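Local coordinates for protein endoglucanase (Thermotoga maritima, PDB 1VHO) that probably acts as an aminopeptidase of the M42 family that works with two divalent metal cations in each subunit, at residues A[207-210]-A[211-215]; A[121-124]-A[125-128]; A[43-46]-A[47-51]. One frame throughout, in Å; residues are numbered along the deposited sequence.

Interaction 1 (A[207-210]-A[211-215]); sequences GCLG and ALTGA
G207 accepts from A211 through its backbone carbonyl, O to N 2.9 Å, and so starts the short helix 208-213, for which it is the N-cap residue. The helix packs on the central mixed sheet of the catalytic fold, just after E205, a predicted zinc ligand. C208 follows with the straightest bond of the turn: L212 N reaches C208 O at 3.1 Å with an N-H...O angle of 176°. The C208 side chain leaves the next turn and packs on F65 and D287, and a cacodylate ion, probably from the crystallisation liquor, approaches it to about 2 Å, too close for simple packing and consistent with an arsenic-sulfur bond.

The carbonyl oxygen of L209 takes two hydrogen bonds, from T213 N at 2.9 Å and from T213 OG1 at 3.0 Å. The amide comes almost straight onto the carbonyl, whereas the hydroxyl stands 35° out of the carbonyl plane. T213 can fold back this way because OG1 sits between its own backbone N and carbonyl carbon (chi1 54°), which puts the hydroxyl beside the preceding turn. CD2 of L209 also meets methyl carbons of the following turn, L212 CD2 at 4.3 Å and T213 CG2; the L209 side chain also packs on Q290 and L291 of helix 289-293. G210 sends its N-H outward to Q290 OE1, while its carbonyl receives a weak, bent bond from G214 N.

On the buried side A211 and L212 press on V199 of strand 195-201, and A211 CB lies 3.6 Å from C208 O.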
loop_
_atom_site.group_PDB
_atom_site.type_symbol
_atom_site.label_atom_id
_atom_site.label_comp_id
_atom_site.label_asym_id
_atom_site.label_seq_id
_atom_site.Cartn_x
_atom_site.Cartn_y
_atom_site.Cartn_z
ATOM N N GLY A 207 -4.413 1.656 14.421
ATOM C CA GLY A 207 -5.508 1.557 13.435
ATOM C C GLY A 207 -5.521 2.866 12.631
ATOM O O GLY A 207 -4.706 3.743 12.915
ATOM N N CYS A 208 -6.471 3.017 11.712
ATOM C CA CYS A 208 -6.528 4.233 10.895
ATOM C C CYS A 208 -6.759 5.460 11.746
ATOM O O CYS A 208 -6.060 6.461 11.593
ATOM C CB CYS A 208 -7.563 4.123 9.780
ATOM S SG CYS A 208 -7.412 2.789 8.603
ATOM N N LEU A 209 -7.680 5.420 12.710
ATOM C CA LEU A 209 -7.926 6.595 13.559
ATOM C C LEU A 209 -6.701 6.887 14.419
ATOM O O LEU A 209 -6.320 8.044 14.619
ATOM C CB LEU A 209 -9.134 6.397 14.473
ATOM C CG LEU A 209 -10.223 7.446 14.564
ATOM C CD1 LEU A 209 -10.968 7.360 15.903
ATOM C CD2 LEU A 209 -9.762 8.869 14.315
ATOM N N GLY A 210 -6.080 5.843 14.984
ATOM C CA GLY A 210 -4.880 6.059 15.787
ATOM C C GLY A 210 -3.771 6.693 14.970
ATOM O O GLY A 210 -3.016 7.549 15.442
ATOM N N ALA A 211 -3.645 6.309 13.674
ATOM C CA ALA A 211 -2.572 6.963 12.904
ATOM C C ALA A 211 -2.881 8.445 12.781
ATOM O O ALA A 211 -2.041 9.320 12.952
ATOM C CB ALA A 211 -2.455 6.327 11.516
ATOM N N LEU A 212 -4.100 8.752 12.347
ATOM C CA LEU A 212 -4.483 10.149 12.170
ATOM C C LEU A 212 -4.318 10.977 13.443
ATOM O O LEU A 212 -3.734 12.058 13.374
ATOM C CB LEU A 212 -5.943 10.205 11.705
ATOM C CG LEU A 212 -6.620 11.574 11.740
ATOM C CD1 LEU A 212 -5.926 12.551 10.811
ATOM C CD2 LEU A 212 -8.098 11.415 11.340
ATOM N N THR A 213 -4.744 10.448 14.591
ATOM C CA THR A 213 -4.662 11.216 15.838
ATOM C C THR A 213 -3.270 11.299 16.418
ATOM O O THR A 213 -3.009 12.123 17.302
ATOM C CB THR A 213 -5.666 10.785 16.906
ATOM O OG1 THR A 213 -5.575 9.387 17.162
ATOM C CG2 THR A 213 -7.098 11.083 16.439
ATOM N N GLY A 214 -2.306 10.586 15.816
ATOM C CA GLY A 214 -0.916 10.685 16.267
ATOM C C GLY A 214 -0.339 11.997 15.757
ATOM O O GLY A 214 0.768 12.396 16.138
ATOM N N ALA A 215 -1.057 12.655 14.847
ATOM C CA ALA A 215 -0.699 13.910 14.257
ATOM C C ALA A 215 -1.711 15.025 14.510
ATOM O O ALA A 215 -1.334 16.169 14.715
ATOM C CB ALA A 215 -0.569 13.756 12.723
#

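Interaction 2 (A[121-124]-A[125-128]); sequences LQDS and ESRK
Q122 folds back over S126, its OE1 meeting S126 OG at 2.5 Å in a very short hydrogen bond in which the serine hydroxyl is the donor. The glutamine gets there by a bend at chi2 (-67°), which curls the amide toward the start of the helix. The same S126 OG accepts from D123 N at 2.9 Å, so the hydroxyl both gives and receives within one turn. D123 OD2 in turn accepts from S126 N at 2.9 Å, nearly along the carboxylate C-O axis and almost straight at 178°. These two reciprocal bonds form a capping box, with D123 as the N-cap, at the start of the short, weakly bonded helix 124-128, which follows the loop after strand 108-113 at the surface, far from the predicted metal site. E125 N adds a weak bond to OD2, and the N-H groups pointing at OD2 would probably favour a negative charge there. The backbone then closes its turn from R127 N to D123 O at 3.0 Å. The R127 chain, bent at chi2 and chi3, carries its guanidinium back over the cap, with D123 O and Q122 C over one face. A water that donates to Q122 O at 2.8 Å accepts a weak bond from R127 NH1. K128 lays its extended chain along S124 O, CG at 3.4 Å, and its NZ forms a very short salt bridge with E125 OE2, 2.5 Å.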
loop_
_atom_site.group_PDB
_atom_site.type_symbol
_atom_site.label_atom_id
_atom_site.label_comp_id
_atom_site.label_asym_id
_atom_site.label_seq_id
_atom_site.Cartn_x
_atom_site.Cartn_y
_atom_site.Cartn_z
ATOM N N LEU A 121 27.475 -30.903 -6.100
ATOM C CA LEU A 121 27.017 -32.276 -6.334
ATOM C C LEU A 121 26.735 -32.877 -4.932
ATOM O O LEU A 121 27.664 -33.110 -4.149
ATOM C CB LEU A 121 28.007 -33.143 -7.070
ATOM C CG LEU A 121 27.607 -34.620 -7.289
ATOM C CD1 LEU A 121 26.332 -34.769 -8.097
ATOM C CD2 LEU A 121 28.764 -35.357 -8.008
ATOM N N GLN A 122 25.465 -33.006 -4.590
ATOM C CA GLN A 122 25.116 -33.496 -3.256
ATOM C C GLN A 122 25.418 -34.997 -3.093
ATOM O O GLN A 122 25.420 -35.766 -4.062
ATOM C CB GLN A 122 23.620 -33.313 -2.969
ATOM C CG GLN A 122 23.112 -31.871 -3.080
ATOM C CD GLN A 122 23.703 -31.004 -1.993
ATOM O OE1 GLN A 122 24.013 -31.541 -0.919
ATOM N NE2 GLN A 122 23.866 -29.690 -2.235
ATOM N N ASP A 123 25.764 -35.326 -1.863
ATOM C CA ASP A 123 26.006 -36.734 -1.487
ATOM C C ASP A 123 25.158 -36.981 -0.240
ATOM O O ASP A 123 24.519 -36.047 0.275
ATOM C CB ASP A 123 27.442 -37.092 -1.326
ATOM C CG ASP A 123 28.245 -36.192 -0.423
ATOM O OD1 ASP A 123 29.315 -35.753 -0.874
ATOM O OD2 ASP A 123 27.816 -35.902 0.697
ATOM N N SER A 124 25.155 -38.221 0.292
ATOM C CA SER A 124 24.292 -38.403 1.485
ATOM C C SER A 124 24.645 -37.499 2.637
ATOM O O SER A 124 23.704 -37.086 3.343
ATOM C CB SER A 124 24.220 -39.868 1.896
ATOM O OG SER A 124 25.517 -40.351 2.167
ATOM N N GLU A 125 25.875 -37.117 2.906
ATOM C CA GLU A 125 26.195 -36.242 4.024
ATOM C C GLU A 125 25.890 -34.785 3.776
ATOM O O GLU A 125 25.306 -34.111 4.641
ATOM C CB GLU A 125 27.657 -36.413 4.448
ATOM C CG GLU A 125 27.893 -37.822 5.042
ATOM C CD GLU A 125 27.137 -37.950 6.358
ATOM O OE1 GLU A 125 27.392 -37.095 7.254
ATOM O OE2 GLU A 125 26.286 -38.858 6.432
ATOM N N SER A 126 26.295 -34.257 2.597
ATOM C CA SER A 126 25.991 -32.849 2.315
ATOM C C SER A 126 24.490 -32.633 2.276
ATOM O O SER A 126 23.999 -31.577 2.665
ATOM C CB SER A 126 26.593 -32.431 0.961
ATOM O OG SER A 126 25.873 -33.000 -0.126
ATOM N N ARG A 127 23.728 -33.596 1.796
ATOM C CA ARG A 127 22.274 -33.510 1.688
ATOM C C ARG A 127 21.610 -33.271 3.033
ATOM O O ARG A 127 20.645 -32.510 3.122
ATOM C CB ARG A 127 21.755 -34.766 0.984
ATOM C CG ARG A 127 20.383 -34.691 0.374
ATOM C CD ARG A 127 20.294 -35.343 -0.997
ATOM N NE ARG A 127 21.082 -36.560 -1.122
ATOM C CZ ARG A 127 21.625 -37.029 -2.239
ATOM N NH1 ARG A 127 21.487 -36.403 -3.402
ATOM N NH2 ARG A 127 22.346 -38.145 -2.218
ATOM N N LYS A 128 22.171 -33.776 4.130
ATOM C CA LYS A 128 21.637 -33.601 5.466
ATOM C C LYS A 128 21.708 -32.172 5.985
ATOM O O LYS A 128 20.941 -31.835 6.895
ATOM C CB LYS A 128 22.390 -34.493 6.479
ATOM C CG LYS A 128 22.194 -35.977 6.221
ATOM C CD LYS A 128 23.218 -36.792 7.022
ATOM C CE LYS A 128 22.868 -38.275 6.932
ATOM N NZ LYS A 128 24.014 -39.124 7.361
HETATM O O HOH W 1 23.424 -35.851 -6.010
#

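Interaction 3 (A[43-46]-A[47-51]); sequences KTTR and HGSLI
With chi1 at 69°, T45 sets OG1 between its own backbone N and carbonyl carbon, where the hydroxyl faces the loop of the beta hairpin that joins strands 41-44 and 50-54. S49 N gives OG1 a good hydrogen bond at 3.0 Å, and H47 N and G48 N add weak ones, so three amides converge on one oxygen. G48 N also bonds to T45 O at 3.2 Å, from well above the carbonyl plane. The hydroxyl is further bonded to E205 OE2, a predicted zinc ligand that S49 OG also binds, an arrangement consistent with a second shell that helps position this carboxylate. A valine here would probably leave the S49 amide without its acceptor and take from E205 OE2 one of its two hydroxyl partners, the S49 hydroxyl remaining.

Beyond the loop the strands pair antiparallel. K43 and I51 make a hydrogen-bonded pair, with I51 N to K43 O at 2.8 Å and K43 N to I51 O at 3.0 Å, while T45 N to S49 O continues the bonding toward the loop. T44 and L50 form the non-hydrogen-bonded pair between, and T44 CA comes close enough to S49 O for a CA-H...O contact. On the side where T45 turns its methyl, CG2 meets I51 CD1 at 3.7 Å, the two side chains crossing at about a right angle. L50, on the other face, packs on helix 25-35.

At the tip R46 runs alongside the H47 ring, their flat ends 44° apart. R46 CG makes a CH-pi contact over one face of that imidazole, and H47 CE1 in turn stands 3.6 Å above the guanidinium plane, over its centre.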
loop_
_atom_site.group_PDB
_atom_site.type_symbol
_atom_site.label_atom_id
_atom_site.label_comp_id
_atom_site.label_asym_id
_atom_site.label_seq_id
_atom_site.Cartn_x
_atom_site.Cartn_y
_atom_site.Cartn_z
ATOM N N LYS A 43 2.493 16.325 8.902
ATOM C CA LYS A 43 3.068 15.912 10.163
ATOM C C LYS A 43 3.300 14.412 10.224
ATOM O O LYS A 43 2.563 13.631 9.634
ATOM C CB LYS A 43 2.143 16.303 11.340
ATOM C CG LYS A 43 2.310 17.784 11.692
ATOM C CD LYS A 43 1.121 18.328 12.437
ATOM C CE LYS A 43 1.204 18.160 13.944
ATOM N NZ LYS A 43 0.147 19.022 14.583
ATOM N N THR A 44 4.321 14.041 10.997
ATOM C CA THR A 44 4.662 12.644 11.190
ATOM C C THR A 44 4.246 12.180 12.565
ATOM O O THR A 44 4.284 12.980 13.526
ATOM C CB THR A 44 6.177 12.442 10.975
ATOM O OG1 THR A 44 6.480 12.957 9.665
ATOM C CG2 THR A 44 6.535 10.970 11.002
ATOM N N THR A 45 3.752 10.977 12.714
ATOM C CA THR A 45 3.382 10.504 14.048
ATOM C C THR A 45 4.669 9.989 14.725
ATOM O O THR A 45 5.723 9.969 14.097
ATOM C CB THR A 45 2.343 9.398 13.998
ATOM O OG1 THR A 45 2.909 8.203 13.440
ATOM C CG2 THR A 45 1.153 9.850 13.140
ATOM N N ARG A 46 4.527 9.517 15.955
ATOM C CA ARG A 46 5.701 8.999 16.663
ATOM C C ARG A 46 6.108 7.650 16.084
ATOM O O ARG A 46 7.266 7.262 16.230
ATOM C CB ARG A 46 5.451 8.956 18.157
ATOM C CG ARG A 46 4.394 7.994 18.651
ATOM C CD ARG A 46 4.090 8.219 20.129
ATOM N NE ARG A 46 3.351 7.121 20.734
ATOM C CZ ARG A 46 3.877 5.959 21.109
ATOM N NH1 ARG A 46 5.172 5.696 20.955
ATOM N NH2 ARG A 46 3.099 5.028 21.657
ATOM N N HIS A 47 5.184 6.944 15.437
ATOM C CA HIS A 47 5.481 5.659 14.812
ATOM C C HIS A 47 5.986 5.820 13.381
ATOM O O HIS A 47 6.458 4.833 12.786
ATOM C CB HIS A 47 4.294 4.721 14.877
ATOM C CG HIS A 47 3.939 4.298 16.270
ATOM N ND1 HIS A 47 2.839 4.789 16.938
ATOM C CD2 HIS A 47 4.543 3.444 17.127
ATOM C CE1 HIS A 47 2.776 4.236 18.136
ATOM N NE2 HIS A 47 3.801 3.413 18.275
ATOM N N GLY A 48 5.884 7.008 12.806
ATOM C CA GLY A 48 6.384 7.269 11.469
ATOM C C GLY A 48 5.328 7.426 10.381
ATOM O O GLY A 48 5.710 7.559 9.206
ATOM N N SER A 49 4.064 7.544 10.750
ATOM C CA SER A 49 2.994 7.732 9.747
ATOM C C SER A 49 3.023 9.177 9.294
ATOM O O SER A 49 3.574 10.049 10.019
ATOM C CB SER A 49 1.623 7.371 10.270
ATOM O OG SER A 49 1.451 5.989 10.553
ATOM N N LEU A 50 2.522 9.483 8.108
ATOM C CA LEU A 50 2.521 10.824 7.596
ATOM C C LEU A 50 1.085 11.295 7.320
ATOM O O LEU A 50 0.303 10.530 6.737
ATOM C CB LEU A 50 3.360 10.895 6.304
ATOM C CG LEU A 50 3.384 12.231 5.572
ATOM C CD1 LEU A 50 4.329 13.222 6.255
ATOM C CD2 LEU A 50 3.825 12.055 4.116
ATOM N N ILE A 51 0.720 12.464 7.809
ATOM C CA ILE A 51 -0.628 13.019 7.569
ATOM C C ILE A 51 -0.505 14.326 6.817
ATOM O O ILE A 51 0.166 15.267 7.301
ATOM C CB ILE A 51 -1.462 13.218 8.852
ATOM C CG1 ILE A 51 -1.807 11.882 9.492
ATOM C CG2 ILE A 51 -2.788 13.964 8.491
ATOM C CD1 ILE A 51 -0.708 11.204 10.302
#

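How the interactions relate
Interactions 1 and 3 are neighbours, centres about 9 Å apart, both partly buried in the catalytic part of the fold. The hairpin 43-51 forms the edge of the mixed sheet on which helix 208-213 packs, and the two touch directly: A211 O meets T45 CG2 at 3.2 Å and A215 CB meets I51 CD1 at 3.5 Å. Both also reach E205, interaction 1 by side-chain contact from A211 and interaction 3 by hydroxyl bonds. Interaction 2 lies about 53 Å from interaction 1, between centres, on the surface and away from the predicted metal site. Its polar and charged groups largely satisfy one another within the turn, whereas in interaction 3 the T45 and S49 hydroxyls are committed to E205.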